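Local coordinates for putative immunoglobulin-blocking virulence protein (Mycoplasma mycoides subsp. capri, PDB 7ADK) that probably binds host immunoglobulin and helps the mycoplasma block antibody action, working together with a partner lipoprotein, at residues I531-S536 and I545-T550; S503-G508 and W527-D532; S448-N453 and E478-D483. All coordinates share one frame; numbering follows the deposited sequence.

Interaction 1 (I531-S536 and I545-T550); sequences IDYNVS and ITTRIT
D532 and R548 join a loop to a short edge strand of the large mixed sheet: 531-536 comes from the connection between strands 516-517 and 547-548 and runs across 545-550, a partly buried piece of loop-to-strand packing. Its polar contacts mostly involve backbone. R548 N gives a hydrogen bond to D532 O at 3.1 Å. N534 N in turn donates to T547 OG1 almost straight, the angle at hydrogen being 173°. Threonine suits this place because its hydroxyl, turned anti to the backbone N (chi1 179°), faces the loop and stands in for a main-chain acceptor, while T547 CG2 packs on V535 CG1 at 3.9 Å. The N534 amide has its stronger partner in R362 O and adds a weak bond from ND2 to T546 O.

Packing involves the R548 side chain, which bends at chi2 and brings CG to 3.3 Å from I531 O. Its NE is held by T530 O, which helps fix the guanidinium, one face of which takes the CD1 edge atom of Y533. Ring and guanidinium planes lie 38° apart, and Y533 CD1 sits 3.7 Å above the centre of the R548 guanidinium plane.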
loop_
_atom_site.group_PDB
_atom_site.type_symbol
_atom_site.label_atom_id
_atom_site.label_comp_id
_atom_site.label_asym_id
_atom_site.label_seq_id
_atom_site.Cartn_x
_atom_site.Cartn_y
_atom_site.Cartn_z
ATOM N N ILE A 531 -10.864 2.213 -27.473
ATOM C CA ILE A 531 -11.388 3.560 -27.224
ATOM C C ILE A 531 -11.920 3.563 -25.774
ATOM O O ILE A 531 -11.715 2.589 -25.061
ATOM C CB ILE A 531 -12.428 3.863 -28.335
ATOM C CG1 ILE A 531 -11.728 3.842 -29.712
ATOM C CG2 ILE A 531 -13.160 5.197 -28.179
ATOM C CD1 ILE A 531 -12.651 3.809 -30.916
ATOM N N ASP A 532 -12.565 4.610 -25.270
ATOM C CA ASP A 532 -13.021 4.663 -23.874
ATOM C C ASP A 532 -11.851 4.573 -22.871
ATOM O O ASP A 532 -11.941 3.982 -21.798
ATOM C CB ASP A 532 -14.180 3.682 -23.602
ATOM C CG ASP A 532 -15.443 3.840 -24.452
ATOM O OD1 ASP A 532 -15.527 4.716 -25.342
ATOM O OD2 ASP A 532 -16.370 3.023 -24.252
ATOM N N TYR A 533 -10.716 5.159 -23.249
ATOM C CA TYR A 533 -9.499 5.307 -22.459
ATOM C C TYR A 533 -9.506 6.638 -21.701
ATOM O O TYR A 533 -9.385 7.709 -22.300
ATOM C CB TYR A 533 -8.311 5.209 -23.408
ATOM C CG TYR A 533 -6.967 5.518 -22.797
ATOM C CD1 TYR A 533 -6.264 4.526 -22.101
ATOM C CD2 TYR A 533 -6.396 6.787 -22.980
ATOM C CE1 TYR A 533 -4.961 4.782 -21.643
ATOM C CE2 TYR A 533 -5.094 7.043 -22.529
ATOM C CZ TYR A 533 -4.362 6.032 -21.883
ATOM O OH TYR A 533 -3.090 6.258 -21.480
ATOM N N ASN A 534 -9.653 6.572 -20.377
ATOM C CA ASN A 534 -9.990 7.708 -19.523
ATOM C C ASN A 534 -8.995 7.878 -18.360
ATOM O O ASN A 534 -9.398 8.110 -17.222
ATOM C CB ASN A 534 -11.466 7.595 -19.096
ATOM C CG ASN A 534 -12.470 7.840 -20.201
ATOM O OD1 ASN A 534 -12.236 8.513 -21.173
ATOM N ND2 ASN A 534 -13.637 7.331 -20.073
ATOM N N VAL A 535 -7.686 7.781 -18.628
ATOM C CA VAL A 535 -6.633 7.973 -17.615
ATOM C C VAL A 535 -5.934 9.325 -17.790
ATOM O O VAL A 535 -5.428 9.658 -18.857
ATOM C CB VAL A 535 -5.650 6.784 -17.534
ATOM C CG1 VAL A 535 -6.383 5.446 -17.514
ATOM C CG2 VAL A 535 -4.642 6.723 -18.660
ATOM N N SER A 536 -5.920 10.134 -16.730
ATOM C CA SER A 536 -5.151 11.383 -16.660
ATOM C C SER A 536 -4.788 11.764 -15.226
ATOM O O SER A 536 -5.510 11.453 -14.279
ATOM C CB SER A 536 -5.875 12.549 -17.343
ATOM O OG SER A 536 -6.893 13.109 -16.553
ATOM N N ILE A 545 -13.286 6.399 -11.412
ATOM C CA ILE A 545 -13.239 6.666 -12.852
ATOM C C ILE A 545 -13.138 5.333 -13.584
ATOM O O ILE A 545 -12.372 4.469 -13.174
ATOM C CB ILE A 545 -12.069 7.620 -13.204
ATOM C CG1 ILE A 545 -12.168 8.990 -12.508
ATOM C CG2 ILE A 545 -11.903 7.821 -14.715
ATOM C CD1 ILE A 545 -13.370 9.850 -12.891
ATOM N N THR A 546 -13.896 5.157 -14.656
ATOM C CA THR A 546 -13.954 3.915 -15.427
ATOM C C THR A 546 -13.246 4.054 -16.766
ATOM O O THR A 546 -13.383 5.061 -17.452
ATOM C CB THR A 546 -15.402 3.447 -15.578
ATOM O OG1 THR A 546 -15.977 3.281 -14.298
ATOM C CG2 THR A 546 -15.527 2.091 -16.257
ATOM N N THR A 547 -12.461 3.056 -17.150
ATOM C CA THR A 547 -11.626 3.078 -18.358
ATOM C C THR A 547 -11.364 1.667 -18.877
ATOM O O THR A 547 -11.450 0.701 -18.120
ATOM C CB THR A 547 -10.319 3.834 -18.066
ATOM O OG1 THR A 547 -9.464 3.882 -19.176
ATOM C CG2 THR A 547 -9.521 3.244 -16.931
ATOM N N ARG A 548 -11.013 1.517 -20.153
ATOM C CA ARG A 548 -10.470 0.257 -20.670
ATOM C C ARG A 548 -9.107 -0.067 -20.055
ATOM O O ARG A 548 -8.299 0.834 -19.826
ATOM C CB ARG A 548 -10.495 0.234 -22.204
ATOM C CG ARG A 548 -9.551 1.180 -22.954
ATOM C CD ARG A 548 -8.095 0.728 -23.070
ATOM N NE ARG A 548 -7.408 1.476 -24.122
ATOM C CZ ARG A 548 -6.121 1.523 -24.369
ATOM N NH1 ARG A 548 -5.262 0.828 -23.702
ATOM N NH2 ARG A 548 -5.671 2.306 -25.290
ATOM N N ILE A 549 -8.838 -1.345 -19.809
ATOM C CA ILE A 549 -7.558 -1.799 -19.244
ATOM C C ILE A 549 -6.437 -1.675 -20.283
ATOM O O ILE A 549 -6.626 -1.986 -21.458
ATOM C CB ILE A 549 -7.663 -3.226 -18.670
ATOM C CG1 ILE A 549 -8.657 -3.342 -17.514
ATOM C CG2 ILE A 549 -6.325 -3.745 -18.160
ATOM C CD1 ILE A 549 -9.302 -4.715 -17.431
ATOM N N THR A 550 -5.246 -1.262 -19.852
ATOM C CA THR A 550 -4.004 -1.416 -20.620
ATOM C C THR A 550 -3.342 -2.728 -20.224
ATOM O O THR A 550 -3.071 -2.965 -19.048
ATOM C CB THR A 550 -3.031 -0.261 -20.367
ATOM O OG1 THR A 550 -3.570 0.925 -20.874
ATOM C CG2 THR A 550 -1.690 -0.438 -21.063
#

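Interaction 2 (S503-G508 and W527-D532); sequences SLYTSG and WINTID
N529 and Y505 bring their polar ends together where the loop 527-532 crosses strand 502-506. The N529 amide nitrogen ND2 donates to S503 OG at 3.2 Å, with the serine oxygen only 11° out of the amide plane. From the strand, Y505 OH donates to D532 OD2 at 2.8 Å, meeting the anti lone pair. Ring and carboxylate are nearly coplanar, 9° apart, whereas the N529 amide stands steeply to the ring. One face of that Y505 ring carries S503 CB, 3.3 Å above its plane and offset toward the rim. Asparagine fits because its ND2 has two hydrogens, one for S503 OG and one for D532 OD2, which N529 ND2 meets at 3.2 Å from above the carboxylate plane; CG anti to the backbone N (chi1 -171°) carries the amide to the strand. Beside this polar group, L504 CG meets I528 CG2 at 4.3 Å, a modest apolar contact suited to branched aliphatic chains.

In the next shell, E501 is the stronger partner of S503 OG. R352 and R362 form salt bridges with D532 OD2, and R362 also bonds to Y505 OH; such a concentration of donors probably favours the ionised aspartate. The whole is a loop packed on a sheet strand through buried side-chain hydrogen bonds centred on D532 OD2.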
loop_
_atom_site.group_PDB
_atom_site.type_symbol
_atom_site.label_atom_id
_atom_site.label_comp_id
_atom_site.label_asym_id
_atom_site.label_seq_id
_atom_site.Cartn_x
_atom_site.Cartn_y
_atom_site.Cartn_z
ATOM N N SER A 503 -15.692 -5.442 -24.114
ATOM C CA SER A 503 -15.168 -4.349 -23.306
ATOM C C SER A 503 -14.575 -4.871 -22.008
ATOM O O SER A 503 -15.279 -5.434 -21.177
ATOM C CB SER A 503 -16.258 -3.347 -23.030
ATOM O OG SER A 503 -16.257 -2.311 -23.957
ATOM N N LEU A 504 -13.266 -4.693 -21.857
ATOM C CA LEU A 504 -12.515 -5.054 -20.661
ATOM C C LEU A 504 -12.261 -3.770 -19.876
ATOM O O LEU A 504 -11.415 -2.967 -20.267
ATOM C CB LEU A 504 -11.234 -5.824 -21.045
ATOM C CG LEU A 504 -11.442 -7.063 -21.924
ATOM C CD1 LEU A 504 -10.140 -7.821 -22.078
ATOM C CD2 LEU A 504 -12.467 -8.028 -21.359
ATOM N N TYR A 505 -13.027 -3.560 -18.812
ATOM C CA TYR A 505 -13.131 -2.304 -18.068
ATOM C C TYR A 505 -12.770 -2.501 -16.594
ATOM O O TYR A 505 -12.969 -3.573 -16.040
ATOM C CB TYR A 505 -14.567 -1.747 -18.154
ATOM C CG TYR A 505 -15.095 -1.194 -19.467
ATOM C CD1 TYR A 505 -14.348 -0.269 -20.218
ATOM C CD2 TYR A 505 -16.413 -1.487 -19.857
ATOM C CE1 TYR A 505 -14.909 0.360 -21.346
ATOM C CE2 TYR A 505 -16.993 -0.830 -20.953
ATOM C CZ TYR A 505 -16.244 0.097 -21.702
ATOM O OH TYR A 505 -16.834 0.746 -22.735
ATOM N N THR A 506 -12.327 -1.446 -15.920
ATOM C CA THR A 506 -12.260 -1.388 -14.446
ATOM C C THR A 506 -12.662 -0.001 -13.978
ATOM O O THR A 506 -12.575 0.949 -14.746
ATOM C CB THR A 506 -10.871 -1.682 -13.831
ATOM O OG1 THR A 506 -9.973 -0.616 -13.967
ATOM C CG2 THR A 506 -10.141 -2.846 -14.448
ATOM N N SER A 507 -13.036 0.132 -12.707
ATOM C CA SER A 507 -13.183 1.430 -12.036
ATOM C C SER A 507 -12.027 1.715 -11.063
ATOM O O SER A 507 -12.237 2.332 -10.020
ATOM C CB SER A 507 -14.568 1.553 -11.388
ATOM O OG SER A 507 -15.609 1.286 -12.320
ATOM N N GLY A 508 -10.820 1.212 -11.356
ATOM C CA GLY A 508 -9.598 1.337 -10.543
ATOM C C GLY A 508 -8.361 1.725 -11.359
ATOM O O GLY A 508 -8.494 2.385 -12.385
ATOM N N TRP A 527 -13.684 -7.426 -32.256
ATOM C CA TRP A 527 -13.099 -6.139 -31.847
ATOM C C TRP A 527 -13.150 -5.969 -30.325
ATOM O O TRP A 527 -14.221 -6.037 -29.728
ATOM C CB TRP A 527 -13.817 -4.985 -32.585
ATOM C CG TRP A 527 -13.272 -3.596 -32.414
ATOM C CD1 TRP A 527 -12.236 -3.072 -33.106
ATOM C CD2 TRP A 527 -13.751 -2.517 -31.555
ATOM N NE1 TRP A 527 -12.042 -1.754 -32.740
ATOM C CE2 TRP A 527 -12.955 -1.361 -31.794
ATOM C CE3 TRP A 527 -14.796 -2.380 -30.618
ATOM C CZ2 TRP A 527 -13.178 -0.143 -31.146
ATOM C CZ3 TRP A 527 -15.033 -1.158 -29.972
ATOM C CH2 TRP A 527 -14.236 -0.037 -30.235
ATOM N N ILE A 528 -11.998 -5.778 -29.682
ATOM C CA ILE A 528 -11.906 -5.502 -28.244
ATOM C C ILE A 528 -11.819 -3.984 -28.085
ATOM O O ILE A 528 -11.026 -3.333 -28.764
ATOM C CB ILE A 528 -10.704 -6.203 -27.557
ATOM C CG1 ILE A 528 -10.561 -7.697 -27.891
ATOM C CG2 ILE A 528 -10.823 -6.071 -26.030
ATOM C CD1 ILE A 528 -9.728 -8.001 -29.121
ATOM N N ASN A 529 -12.644 -3.403 -27.222
ATOM C CA ASN A 529 -12.759 -1.964 -27.068
ATOM C C ASN A 529 -11.483 -1.362 -26.472
ATOM O O ASN A 529 -11.059 -1.690 -25.361
ATOM C CB ASN A 529 -13.994 -1.612 -26.239
ATOM C CG ASN A 529 -14.292 -0.132 -26.210
ATOM O OD1 ASN A 529 -13.829 0.641 -27.032
ATOM N ND2 ASN A 529 -15.065 0.300 -25.256
ATOM N N THR A 530 -10.900 -0.467 -27.260
ATOM C CA THR A 530 -9.597 0.188 -27.078
ATOM C C THR A 530 -9.710 1.716 -27.038
ATOM O O THR A 530 -8.795 2.424 -26.616
ATOM C CB THR A 530 -8.713 -0.277 -28.239
ATOM O OG1 THR A 530 -7.376 0.113 -28.036
ATOM C CG2 THR A 530 -9.197 0.249 -29.598
ATOM N N ILE A 531 -10.864 2.213 -27.473
ATOM C CA ILE A 531 -11.388 3.560 -27.224
ATOM C C ILE A 531 -11.920 3.563 -25.774
ATOM O O ILE A 531 -11.715 2.589 -25.061
ATOM C CB ILE A 531 -12.428 3.863 -28.335
ATOM C CG1 ILE A 531 -11.728 3.842 -29.712
ATOM C CG2 ILE A 531 -13.160 5.197 -28.179
ATOM C CD1 ILE A 531 -12.651 3.809 -30.916
ATOM N N ASP A 532 -12.565 4.610 -25.270
ATOM C CA ASP A 532 -13.021 4.663 -23.874
ATOM C C ASP A 532 -11.851 4.573 -22.871
ATOM O O ASP A 532 -11.941 3.982 -21.798
ATOM C CB ASP A 532 -14.180 3.682 -23.602
ATOM C CG ASP A 532 -15.443 3.840 -24.452
ATOM O OD1 ASP A 532 -15.527 4.716 -25.342
ATOM O OD2 ASP A 532 -16.370 3.023 -24.252
#

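Interaction 3 (S448-N453 and E478-D483); sequences SYRIKN and ELFFSD
The guanidinium of R450 and the ring of F480 stand nearly perpendicular, 85° apart, with R450 NH1 approaching F480 CZ obliquely at 3.3 Å. At the edge of the guanidinium, near its plane, lies E478 OE1, while the carboxylate as a whole is turned 81° from that plane. The F480 ring has I451 O at its edge and K452 over one face: K452 NZ sits 4.9 Å from the ring centroid, almost on the normal, in a cation-pi contact. Lysine can do this because its long chain bends at chi3 and chi4, folding the ammonium back over the ring while CG packs against F480 CD1.

Arginine pairs side-on with E478. R450 NE, at 2.7 Å, and R450 NH1, at 2.8 Å, both reach E478 OE1, NE from above the carboxylate plane and NH1 nearly along the C-O bond. The bend in the arginine chain at chi3 turns its tip toward the neighbouring strand. E478 OE2 is held by Y372, and R450 NH2 by A368 O, so both charged groups are also fixed from outside.

Beneath these groups, strands 448-452 and 478-481 run parallel in register, R450 beside E478 and I451 beside L479. E478 N donates to Y449 O, I451 N to E478 O at 2.9 Å, and F480 N to I451 O. On the other face of the sheet I451 CG1 touches L479 CD2 at 3.8 Å, a place for aliphatic chains. The strands belong to a beta-alpha-beta unit with helix 464-467. Burying an ion pair between them probably strengthens its attraction but costs desolvation of both charges, which the bonds to Y372 and A368 O probably help repay; the two donors focused on OE1 should stabilise the ionised glutamate.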
loop_
_atom_site.group_PDB
_atom_site.type_symbol
_atom_site.label_atom_id
_atom_site.label_comp_id
_atom_site.label_asym_id
_atom_site.label_seq_id
_atom_site.Cartn_x
_atom_site.Cartn_y
_atom_site.Cartn_z
ATOM N N SER A 448 -26.665 -6.767 -24.988
ATOM C CA SER A 448 -25.508 -6.581 -24.123
ATOM C C SER A 448 -25.698 -7.281 -22.792
ATOM O O SER A 448 -26.645 -6.997 -22.072
ATOM C CB SER A 448 -25.254 -5.094 -23.923
ATOM O OG SER A 448 -24.274 -4.882 -22.936
ATOM N N TYR A 449 -24.744 -8.106 -22.411
ATOM C CA TYR A 449 -24.565 -8.529 -21.028
ATOM C C TYR A 449 -23.526 -7.607 -20.395
ATOM O O TYR A 449 -22.473 -7.400 -20.989
ATOM C CB TYR A 449 -24.117 -9.985 -20.979
ATOM C CG TYR A 449 -25.094 -10.980 -21.545
ATOM C CD1 TYR A 449 -26.119 -11.494 -20.739
ATOM C CD2 TYR A 449 -24.980 -11.383 -22.884
ATOM C CE1 TYR A 449 -27.031 -12.418 -21.266
ATOM C CE2 TYR A 449 -25.898 -12.297 -23.418
ATOM C CZ TYR A 449 -26.921 -12.814 -22.609
ATOM O OH TYR A 449 -27.787 -13.712 -23.126
ATOM N N ARG A 450 -23.811 -7.048 -19.213
ATOM C CA ARG A 450 -22.883 -6.238 -18.405
ATOM C C ARG A 450 -22.680 -6.926 -17.058
ATOM O O ARG A 450 -23.621 -7.015 -16.279
ATOM C CB ARG A 450 -23.409 -4.806 -18.177
ATOM C CG ARG A 450 -23.982 -4.069 -19.398
ATOM C CD ARG A 450 -24.439 -2.657 -18.997
ATOM N NE ARG A 450 -23.291 -1.759 -18.920
ATOM C CZ ARG A 450 -23.053 -0.721 -18.154
ATOM N NH1 ARG A 450 -21.964 -0.086 -18.407
ATOM N NH2 ARG A 450 -23.824 -0.305 -17.198
ATOM N N ILE A 451 -21.475 -7.413 -16.775
ATOM C CA ILE A 451 -21.136 -8.072 -15.514
ATOM C C ILE A 451 -20.289 -7.093 -14.700
ATOM O O ILE A 451 -19.176 -6.775 -15.108
ATOM C CB ILE A 451 -20.411 -9.412 -15.756
ATOM C CG1 ILE A 451 -21.027 -10.333 -16.833
ATOM C CG2 ILE A 451 -20.265 -10.162 -14.433
ATOM C CD1 ILE A 451 -22.443 -10.832 -16.591
ATOM N N LYS A 452 -20.801 -6.595 -13.574
ATOM C CA LYS A 452 -20.210 -5.489 -12.812
ATOM C C LYS A 452 -19.608 -5.952 -11.500
ATOM O O LYS A 452 -20.188 -6.789 -10.828
ATOM C CB LYS A 452 -21.226 -4.372 -12.562
ATOM C CG LYS A 452 -21.669 -3.643 -13.824
ATOM C CD LYS A 452 -22.802 -2.661 -13.572
ATOM C CE LYS A 452 -22.470 -1.469 -12.707
ATOM N NZ LYS A 452 -21.667 -0.468 -13.339
ATOM N N ASN A 453 -18.478 -5.362 -11.117
ATOM C CA ASN A 453 -17.759 -5.618 -9.869
ATOM C C ASN A 453 -17.210 -7.046 -9.746
ATOM O O ASN A 453 -17.244 -7.642 -8.672
ATOM C CB ASN A 453 -18.604 -5.177 -8.661
ATOM C CG ASN A 453 -19.039 -3.735 -8.698
ATOM O OD1 ASN A 453 -18.241 -2.831 -8.880
ATOM N ND2 ASN A 453 -20.305 -3.472 -8.533
ATOM N N GLU A 478 -19.749 -6.537 -21.725
ATOM C CA GLU A 478 -18.975 -5.617 -20.889
ATOM C C GLU A 478 -18.642 -6.316 -19.570
ATOM O O GLU A 478 -19.537 -6.707 -18.821
ATOM C CB GLU A 478 -19.721 -4.295 -20.621
ATOM C CG GLU A 478 -19.993 -3.432 -21.861
ATOM C CD GLU A 478 -20.771 -2.124 -21.601
ATOM O OE1 GLU A 478 -21.022 -1.766 -20.435
ATOM O OE2 GLU A 478 -21.133 -1.415 -22.563
ATOM N N LEU A 479 -17.354 -6.468 -19.269
ATOM C CA LEU A 479 -16.857 -7.028 -18.017
ATOM C C LEU A 479 -16.156 -5.920 -17.240
ATOM O O LEU A 479 -15.186 -5.359 -17.742
ATOM C CB LEU A 479 -15.889 -8.189 -18.306
ATOM C CG LEU A 479 -16.431 -9.347 -19.155
ATOM C CD1 LEU A 479 -15.347 -10.395 -19.368
ATOM C CD2 LEU A 479 -17.634 -10.023 -18.528
ATOM N N PHE A 480 -16.629 -5.605 -16.035
ATOM C CA PHE A 480 -16.002 -4.631 -15.146
ATOM C C PHE A 480 -15.255 -5.343 -14.017
ATOM O O PHE A 480 -15.852 -5.729 -13.008
ATOM C CB PHE A 480 -17.029 -3.639 -14.600
ATOM C CG PHE A 480 -17.782 -2.854 -15.645
ATOM C CD1 PHE A 480 -18.872 -3.421 -16.333
ATOM C CD2 PHE A 480 -17.374 -1.546 -15.940
ATOM C CE1 PHE A 480 -19.521 -2.698 -17.343
ATOM C CE2 PHE A 480 -18.022 -0.828 -16.953
ATOM C CZ PHE A 480 -19.079 -1.409 -17.660
ATOM N N PHE A 481 -13.954 -5.543 -14.199
ATOM C CA PHE A 481 -13.083 -6.204 -13.239
ATOM C C PHE A 481 -12.645 -5.268 -12.117
ATOM O O PHE A 481 -12.366 -4.093 -12.334
ATOM C CB PHE A 481 -11.871 -6.770 -13.965
ATOM C CG PHE A 481 -12.167 -7.921 -14.895
ATOM C CD1 PHE A 481 -12.342 -9.214 -14.382
ATOM C CD2 PHE A 481 -12.226 -7.713 -16.278
ATOM C CE1 PHE A 481 -12.554 -10.296 -15.246
ATOM C CE2 PHE A 481 -12.446 -8.793 -17.140
ATOM C CZ PHE A 481 -12.590 -10.087 -16.629
ATOM N N SER A 482 -12.526 -5.792 -10.907
ATOM C CA SER A 482 -11.955 -5.056 -9.786
ATOM C C SER A 482 -10.420 -5.133 -9.792
ATOM O O SER A 482 -9.852 -6.203 -9.976
ATOM C CB SER A 482 -12.568 -5.624 -8.514
ATOM O OG SER A 482 -12.325 -4.787 -7.421
ATOM N N ASP A 483 -9.710 -4.029 -9.563
ATOM C CA ASP A 483 -8.238 -3.979 -9.611
ATOM C C ASP A 483 -7.555 -4.402 -8.297
ATOM O O ASP A 483 -6.336 -4.568 -8.261
ATOM C CB ASP A 483 -7.756 -2.577 -10.002
ATOM C CG ASP A 483 -7.851 -1.562 -8.862
ATOM O OD1 ASP A 483 -8.895 -1.485 -8.181
ATOM O OD2 ASP A 483 -6.853 -0.847 -8.650
#

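Overall arrangement
All three interactions reach the same mixed sheet. Interaction 3 pairs two parallel strands in its buried interior; strand 473-481 then pairs with strand 502-506 of interaction 2, which in turn pairs antiparallel with strand 547-548 of interaction 1. Chemistry changes along this order: regular backbone bonding with an ion pair and cation-pi contact in 448-453 and 478-483, side-chain hydrogen bonds in the buried interaction 2, and mixed backbone and side-chain bonds in the partly exposed interaction 1. Interactions 1 and 2 share I531 and D532, so one loop packs on two neighbouring strands, 502-506 and 547-548. Y505 meets F480 where interactions 2 and 3 adjoin, and T546 bonds to S507 between interactions 1 and 2.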